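Local coordinates for protein AAR187Cp (Eremothecium gossypii, PDB 3ZIL) that probably regulates sister-chromatid cohesion as the cohesin-associated Wapl homologue Wpl1, of which this chain is the helical C-terminal Wap1 domain, at residues C188-P199 / G226-H237. Residues are numbered along the deposited sequence; the frame is centred on the assembly and turned at random.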
ATOM      1  N   CYS A 188      -2.661   0.810   1.074  1.00 15.06           N
ATOM      2  CA  CYS A 188      -1.714  -0.140   0.476  1.00 14.59           C
ATOM      3  C   CYS A 188      -0.312   0.440   0.363  1.00 15.87           C
ATOM      4  O   CYS A 188       0.689  -0.270   0.569  1.00 14.51           O
ATOM      5  CB  CYS A 188      -2.175  -0.544  -0.922  1.00 13.24           C
ATOM      6  SG  CYS A 188      -3.589  -1.650  -0.868  1.00 18.65           S
ATOM      7  N   SER A 189      -0.244   1.672  -0.141  1.00 15.82           N
ATOM      8  CA  SER A 189       1.064   2.331  -0.210  1.00 18.07           C
ATOM      9  C   SER A 189       1.761   2.432   1.155  1.00 14.94           C
ATOM     10  O   SER A 189       2.895   2.101   1.260  1.00 13.15           O
ATOM     11  CB  SER A 189       0.939   3.725  -0.859  1.00 21.69           C
ATOM     12  OG  SER A 189       2.137   4.415  -0.535  1.00 32.77           O
ATOM     13  N   LEU A 190       1.072   2.868   2.222  1.00 14.05           N
ATOM     14  CA  LEU A 190       1.670   2.853   3.515  1.00 14.35           C
ATOM     15  C   LEU A 190       2.100   1.432   4.044  1.00 15.98           C
ATOM     16  O   LEU A 190       3.132   1.274   4.683  1.00 16.55           O
ATOM     17  CB  LEU A 190       0.610   3.418   4.492  1.00 16.15           C
ATOM     18  CG  LEU A 190       0.241   4.857   4.399  1.00 16.09           C
ATOM     19  CD1 LEU A 190      -1.016   5.092   5.214  1.00 15.79           C
ATOM     20  CD2 LEU A 190       1.470   5.753   4.775  1.00 15.84           C
ATOM     21  N   LEU A 191       1.264   0.428   3.807  1.00 16.76           N
ATOM     22  CA  LEU A 191       1.589  -0.953   4.093  1.00 17.45           C
ATOM     23  C   LEU A 191       2.912  -1.331   3.361  1.00 19.61           C
ATOM     24  O   LEU A 191       3.862  -1.796   3.989  1.00 15.92           O
ATOM     25  CB  LEU A 191       0.429  -1.872   3.688  1.00 16.02           C
ATOM     26  CG  LEU A 191       0.465  -3.363   4.214  1.00 18.56           C
ATOM     27  CD1 LEU A 191      -0.955  -3.961   3.965  1.00 14.93           C
ATOM     28  CD2 LEU A 191       1.603  -4.197   3.580  1.00 16.80           C
ATOM     29  N   GLU A 192       2.968  -1.085   2.064  1.00 18.45           N
ATOM     30  CA  GLU A 192       4.110  -1.410   1.225  1.00 19.85           C
ATOM     31  C   GLU A 192       5.373  -0.698   1.707  1.00 21.75           C
ATOM     32  O   GLU A 192       6.405  -1.291   1.881  1.00 19.67           O
ATOM     33  CB  GLU A 192       3.809  -1.018  -0.210  1.00 19.95           C
ATOM     34  CG  GLU A 192       4.718  -1.545  -1.289  1.00 25.87           C
ATOM     35  CD  GLU A 192       4.566  -0.811  -2.608  1.00 27.66           C
ATOM     36  OE1 GLU A 192       3.491  -0.448  -3.028  1.00 22.29           O
ATOM     37  OE2 GLU A 192       5.571  -0.607  -3.215  1.00 32.94           O
ATOM     38  N   ASN A 193       5.240   0.585   1.963  1.00 22.87           N
ATOM     39  CA  ASN A 193       6.369   1.346   2.462  1.00 23.04           C
ATOM     40  C   ASN A 193       6.808   1.069   3.891  1.00 24.75           C
ATOM     41  O   ASN A 193       7.809   1.601   4.291  1.00 17.00           O
ATOM     42  CB  ASN A 193       6.226   2.853   2.185  1.00 26.87           C
ATOM     43  CG  ASN A 193       6.174   3.126   0.697  1.00 33.35           C
ATOM     44  OD1 ASN A 193       5.308   3.826   0.195  1.00 45.30           O
ATOM     45  ND2 ASN A 193       7.028   2.483  -0.020  1.00 36.98           N
ATOM     46  N   ASN A 194       6.106   0.202   4.633  1.00 18.76           N
ATOM     47  CA  ASN A 194       6.522  -0.105   5.971  1.00 19.10           C
ATOM     48  C   ASN A 194       7.050  -1.557   6.064  1.00 19.55           C
ATOM     49  O   ASN A 194       7.225  -2.087   7.145  1.00 19.33           O
ATOM     50  CB  ASN A 194       5.358   0.129   6.931  1.00 20.15           C
ATOM     51  CG  ASN A 194       5.278   1.578   7.404  1.00 20.96           C
ATOM     52  OD1 ASN A 194       5.839   1.883   8.433  1.00 23.14           O
ATOM     53  ND2 ASN A 194       4.623   2.483   6.623  1.00 20.37           N
ATOM     54  N   ILE A 195       7.267  -2.175   4.903  1.00 20.40           N
ATOM     55  CA  ILE A 195       7.926  -3.459   4.790  1.00 20.92           C
ATOM     56  C   ILE A 195       9.432  -3.127   4.589  1.00 24.52           C
ATOM     57  O   ILE A 195       9.777  -2.460   3.624  1.00 22.08           O
ATOM     58  CB  ILE A 195       7.410  -4.221   3.548  1.00 21.53           C
ATOM     59  CG1 ILE A 195       5.934  -4.625   3.742  1.00 19.60           C
ATOM     60  CG2 ILE A 195       8.286  -5.435   3.236  1.00 21.61           C
ATOM     61  CD1 ILE A 195       5.347  -5.233   2.473  1.00 20.82           C
ATOM     62  N   VAL A 196      10.320  -3.581   5.493  1.00 22.91           N
ATOM     63  CA  VAL A 196      11.785  -3.252   5.374  1.00 20.85           C
ATOM     64  C   VAL A 196      12.491  -4.345   4.549  1.00 22.46           C
ATOM     65  O   VAL A 196      11.969  -5.513   4.374  1.00 20.74           O
ATOM     66  CB  VAL A 196      12.411  -3.026   6.783  1.00 21.36           C
ATOM     67  CG1 VAL A 196      11.508  -2.098   7.605  1.00 18.89           C
ATOM     68  CG2 VAL A 196      12.546  -4.332   7.594  1.00 21.97           C
ATOM     69  N   ALA A 197      13.701  -4.067   4.107  1.00 18.60           N
ATOM     70  CA  ALA A 197      14.365  -5.005   3.226  1.00 21.05           C
ATOM     71  C   ALA A 197      15.106  -6.106   4.012  1.00 22.44           C
ATOM     72  O   ALA A 197      15.447  -7.143   3.429  1.00 24.23           O
ATOM     73  CB  ALA A 197      15.357  -4.225   2.353  1.00 26.43           C
ATOM     74  N   ALA A 198      15.385  -5.873   5.300  1.00 24.51           N
ATOM     75  CA  ALA A 198      16.170  -6.803   6.153  1.00 27.74           C
ATOM     76  C   ALA A 198      15.382  -7.005   7.435  1.00 25.73           C
ATOM     77  O   ALA A 198      15.782  -6.535   8.492  1.00 29.90           O
ATOM     78  CB  ALA A 198      17.568  -6.246   6.442  1.00 28.33           C
ATOM     79  N   PRO A 199      14.227  -7.693   7.344  1.00 21.50           N
ATOM     80  CA  PRO A 199      13.336  -7.739   8.481  1.00 24.10           C
ATOM     81  C   PRO A 199      13.956  -8.599   9.603  1.00 27.96           C
ATOM     82  O   PRO A 199      14.627  -9.570   9.270  1.00 26.74           O
ATOM     83  CB  PRO A 199      12.079  -8.419   7.912  1.00 22.51           C
ATOM     84  CG  PRO A 199      12.555  -9.233   6.688  1.00 22.06           C
ATOM     85  CD  PRO A 199      13.689  -8.387   6.149  1.00 22.41           C
ATOM     86  N   GLY A 226      -2.729  -1.927  -5.953  1.00 16.36           N
ATOM     87  CA  GLY A 226      -2.169  -1.682  -4.586  1.00 15.30           C
ATOM     88  C   GLY A 226      -1.965  -2.964  -3.779  1.00 15.69           C
ATOM     89  O   GLY A 226      -0.853  -3.241  -3.195  1.00 15.63           O
ATOM     90  N   VAL A 227      -3.004  -3.816  -3.790  1.00 13.72           N
ATOM     91  CA  VAL A 227      -2.946  -5.043  -3.026  1.00 11.54           C
ATOM     92  C   VAL A 227      -1.915  -5.990  -3.607  1.00 10.95           C
ATOM     93  O   VAL A 227      -1.122  -6.603  -2.864  1.00 10.55           O
ATOM     94  CB  VAL A 227      -4.354  -5.748  -3.031  1.00 12.51           C
ATOM     95  CG1 VAL A 227      -4.129  -7.107  -2.359  1.00 12.36           C
ATOM     96  CG2 VAL A 227      -5.395  -4.898  -2.210  1.00 11.79           C
ATOM     97  N   LEU A 228      -1.853  -6.084  -4.938  1.00 11.24           N
ATOM     98  CA  LEU A 228      -0.883  -6.973  -5.542  1.00 13.16           C
ATOM     99  C   LEU A 228       0.540  -6.527  -5.191  1.00 15.75           C
ATOM    100  O   LEU A 228       1.377  -7.393  -4.982  1.00 17.07           O
ATOM    101  CB  LEU A 228      -1.039  -7.028  -7.100  1.00 13.67           C
ATOM    102  CG  LEU A 228      -2.317  -7.799  -7.569  1.00 17.22           C
ATOM    103  CD1 LEU A 228      -2.709  -7.379  -8.996  1.00 17.57           C
ATOM    104  CD2 LEU A 228      -2.183  -9.280  -7.448  1.00 15.51           C
ATOM    105  N   LYS A 229       0.838  -5.211  -5.234  1.00 13.59           N
ATOM    106  CA  LYS A 229       2.167  -4.780  -4.863  1.00 16.83           C
ATOM    107  C   LYS A 229       2.489  -5.114  -3.425  1.00 17.55           C
ATOM    108  O   LYS A 229       3.626  -5.532  -3.149  1.00 18.07           O
ATOM    109  CB  LYS A 229       2.375  -3.275  -5.083  1.00 16.94           C
ATOM    110  CG  LYS A 229       2.345  -2.932  -6.590  1.00 22.16           C
ATOM    111  CD  LYS A 229       2.304  -1.393  -6.748  1.00 26.63           C
ATOM    112  CE  LYS A 229       1.881  -0.978  -8.153  1.00 32.00           C
ATOM    113  NZ  LYS A 229       2.553   0.274  -8.595  1.00 39.68           N
ATOM    114  N   CYS A 230       1.515  -4.953  -2.509  1.00 16.52           N
ATOM    115  CA  CYS A 230       1.832  -5.430  -1.170  1.00 18.76           C
ATOM    116  C   CYS A 230       2.167  -6.917  -1.181  1.00 17.39           C
ATOM    117  O   CYS A 230       3.154  -7.323  -0.525  1.00 17.35           O
ATOM    118  CB  CYS A 230       0.686  -5.164  -0.185  1.00 19.76           C
ATOM    119  SG  CYS A 230       0.370  -3.364  -0.063  1.00 17.96           S
ATOM    120  N   LEU A 231       1.367  -7.719  -1.887  1.00 16.98           N
ATOM    121  CA  LEU A 231       1.539  -9.184  -1.881  1.00 19.30           C
ATOM    122  C   LEU A 231       2.907  -9.549  -2.476  1.00 21.22           C
ATOM    123  O   LEU A 231       3.640 -10.443  -1.953  1.00 19.63           O
ATOM    124  CB  LEU A 231       0.426  -9.931  -2.620  1.00 18.79           C
ATOM    125  CG  LEU A 231      -0.930 -10.054  -1.936  1.00 18.52           C
ATOM    126  CD1 LEU A 231      -2.072 -10.326  -2.902  1.00 15.42           C
ATOM    127  CD2 LEU A 231      -0.921 -11.075  -0.732  1.00 19.03           C
ATOM    128  N   ILE A 232       3.277  -8.851  -3.537  1.00 19.04           N
ATOM    129  CA  ILE A 232       4.612  -9.110  -4.139  1.00 19.32           C
ATOM    130  C   ILE A 232       5.737  -8.782  -3.085  1.00 19.91           C
ATOM    131  O   ILE A 232       6.574  -9.649  -2.732  1.00 18.62           O
ATOM    132  CB  ILE A 232       4.804  -8.257  -5.407  1.00 17.28           C
ATOM    133  CG1 ILE A 232       3.932  -8.789  -6.527  1.00 18.01           C
ATOM    134  CG2 ILE A 232       6.274  -8.152  -5.733  1.00 17.08           C
ATOM    135  CD1 ILE A 232       3.817  -7.834  -7.684  1.00 15.77           C
ATOM    136  N   LYS A 233       5.695  -7.565  -2.564  1.00 20.17           N
ATOM    137  CA  LYS A 233       6.610  -7.136  -1.571  1.00 20.23           C
ATOM    138  C   LYS A 233       6.687  -8.043  -0.373  1.00 20.50           C
ATOM    139  O   LYS A 233       7.748  -8.299   0.076  1.00 20.11           O
ATOM    140  CB  LYS A 233       6.442  -5.676  -1.150  1.00 22.16           C
ATOM    141  CG  LYS A 233       7.756  -5.071  -0.666  1.00 25.50           C
ATOM    142  CD  LYS A 233       7.890  -3.566  -0.725  1.00 27.77           C
ATOM    143  CE  LYS A 233       9.084  -3.072   0.065  1.00 30.55           C
ATOM    144  NZ  LYS A 233       9.042  -1.661   0.515  1.00 28.73           N
ATOM    145  N   LEU A 234       5.566  -8.540   0.106  1.00 18.63           N
ATOM    146  CA  LEU A 234       5.616  -9.447   1.272  1.00 18.18           C
ATOM    147  C   LEU A 234       6.250 -10.795   0.861  1.00 19.81           C
ATOM    148  O   LEU A 234       7.026 -11.367   1.600  1.00 19.18           O
ATOM    149  CB  LEU A 234       4.238  -9.648   1.881  1.00 18.00           C
ATOM    150  CG  LEU A 234       3.464  -8.435   2.483  1.00 16.72           C
ATOM    151  CD1 LEU A 234       1.925  -8.632   2.499  1.00 15.32           C
ATOM    152  CD2 LEU A 234       4.040  -8.241   3.867  1.00 17.14           C
ATOM    153  N   THR A 235       5.910 -11.271  -0.331  1.00 19.70           N
ATOM    154  CA  THR A 235       6.419 -12.531  -0.794  1.00 21.13           C
ATOM    155  C   THR A 235       7.887 -12.530  -1.247  1.00 22.63           C
ATOM    156  O   THR A 235       8.408 -13.604  -1.596  1.00 19.92           O
ATOM    157  CB  THR A 235       5.500 -13.194  -1.814  1.00 20.23           C
ATOM    158  OG1 THR A 235       5.221 -12.306  -2.907  1.00 19.04           O
ATOM    159  CG2 THR A 235       4.207 -13.639  -1.164  1.00 18.59           C
ATOM    160  N   ASN A 236       8.550 -11.349  -1.227  1.00 20.79           N
ATOM    161  CA  ASN A 236       9.964 -11.232  -1.505  1.00 21.99           C
ATOM    162  C   ASN A 236      10.721 -11.953  -0.390  1.00 23.93           C
ATOM    163  O   ASN A 236      11.817 -12.432  -0.594  1.00 25.50           O
ATOM    164  CB  ASN A 236      10.442  -9.763  -1.548  1.00 22.55           C
ATOM    165  CG  ASN A 236      10.020  -9.018  -2.816  1.00 22.34           C
ATOM    166  OD1 ASN A 236       9.720  -9.628  -3.852  1.00 21.64           O
ATOM    167  ND2 ASN A 236      10.078  -7.680  -2.765  1.00 18.91           N
ATOM    168  N   HIS A 237      10.141 -12.014   0.804  1.00 25.49           N
ATOM    169  CA  HIS A 237      10.767 -12.721   1.934  1.00 24.31           C
ATOM    170  C   HIS A 237      10.272 -14.106   1.951  1.00 27.01           C
ATOM    171  O   HIS A 237       9.084 -14.359   2.236  1.00 26.05           O
ATOM    172  CB  HIS A 237      10.389 -11.989   3.225  1.00 22.74           C
ATOM    173  CG  HIS A 237      10.729 -10.539   3.163  1.00 21.78           C
ATOM    174  ND1 HIS A 237      11.976 -10.100   3.352  1.00 20.19           N
ATOM    175  CD2 HIS A 237       9.950  -9.414   2.801  1.00 21.93           C
ATOM    176  CE1 HIS A 237      12.014  -8.775   3.141  1.00 22.97           C
ATOM    177  NE2 HIS A 237      10.752  -8.363   2.815  1.00 20.81           N
TER
HETATM  178  O   HOH W   1       0.702  -0.577  -3.029  1.00 28.07           O
HETATM  179  O   HOH W   2       8.394  -0.494  -1.976  1.00 33.50           O
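Cys188 to Glu192 and Gly226 to Lys233 pack side by side on two nearly parallel helices, their axes 9.0 Å apart and inclined by 12°, with Glu192 level with Cys230. The lack of a side chain at Gly226 probably helps the close approach: the Cys188 sulfur lies over its backbone, SG to C 3.6 Å. Cys230 SG lies 3.2 Å from Cys188 O and also packs on Cys188 CB and Leu191 CD2. One turn on, Lys233 runs across the other segment near Glu192 and Ile195, its CB and CG passing Ile195 CD1 and CG2 in the opposite direction. With CG anti to the backbone N (chi1 -152°) and the chain extended beyond it, its ammonium reaches two backbone oxygens: NZ donates to Glu192 O (3.0 Å) from above the carbonyl plane and weakly to Ile195 O (3.3 Å). Ile195 N approaches Glu192 O from the other face of the same plane. A water links Lys233 NZ to Glu192 OE2, while another joins Glu192 OE1 to Gly226 O; the opposite charges, OE2 and NZ 5.2 Å apart, are bridged by water rather than in contact. An alanine in place of Lys233 would probably cost the carbonyls of Glu192 and Ile195 their ammonium donor and uncover Ile195 CG2 where the carbons beyond CB line it. Ile195 rests CD1 on Leu234 CD2 (3.6 Å), the two side chains crossing at about a right angle, and brings CG2 to the His237 ring edge. Pro199 meets that imidazole obliquely, CD to CE1 3.5 Å. Asn236 ND2 hydrogen-bonds the backbone of a bound peptide, on which Glu192, Lys229 and Ile232 pack. Near the middle of this all-helical domain, Leu190 packs on helix 147-158, Ile232 on helix 272-289, and the intervening helix 201-215 receives both Pro199 and Leu231.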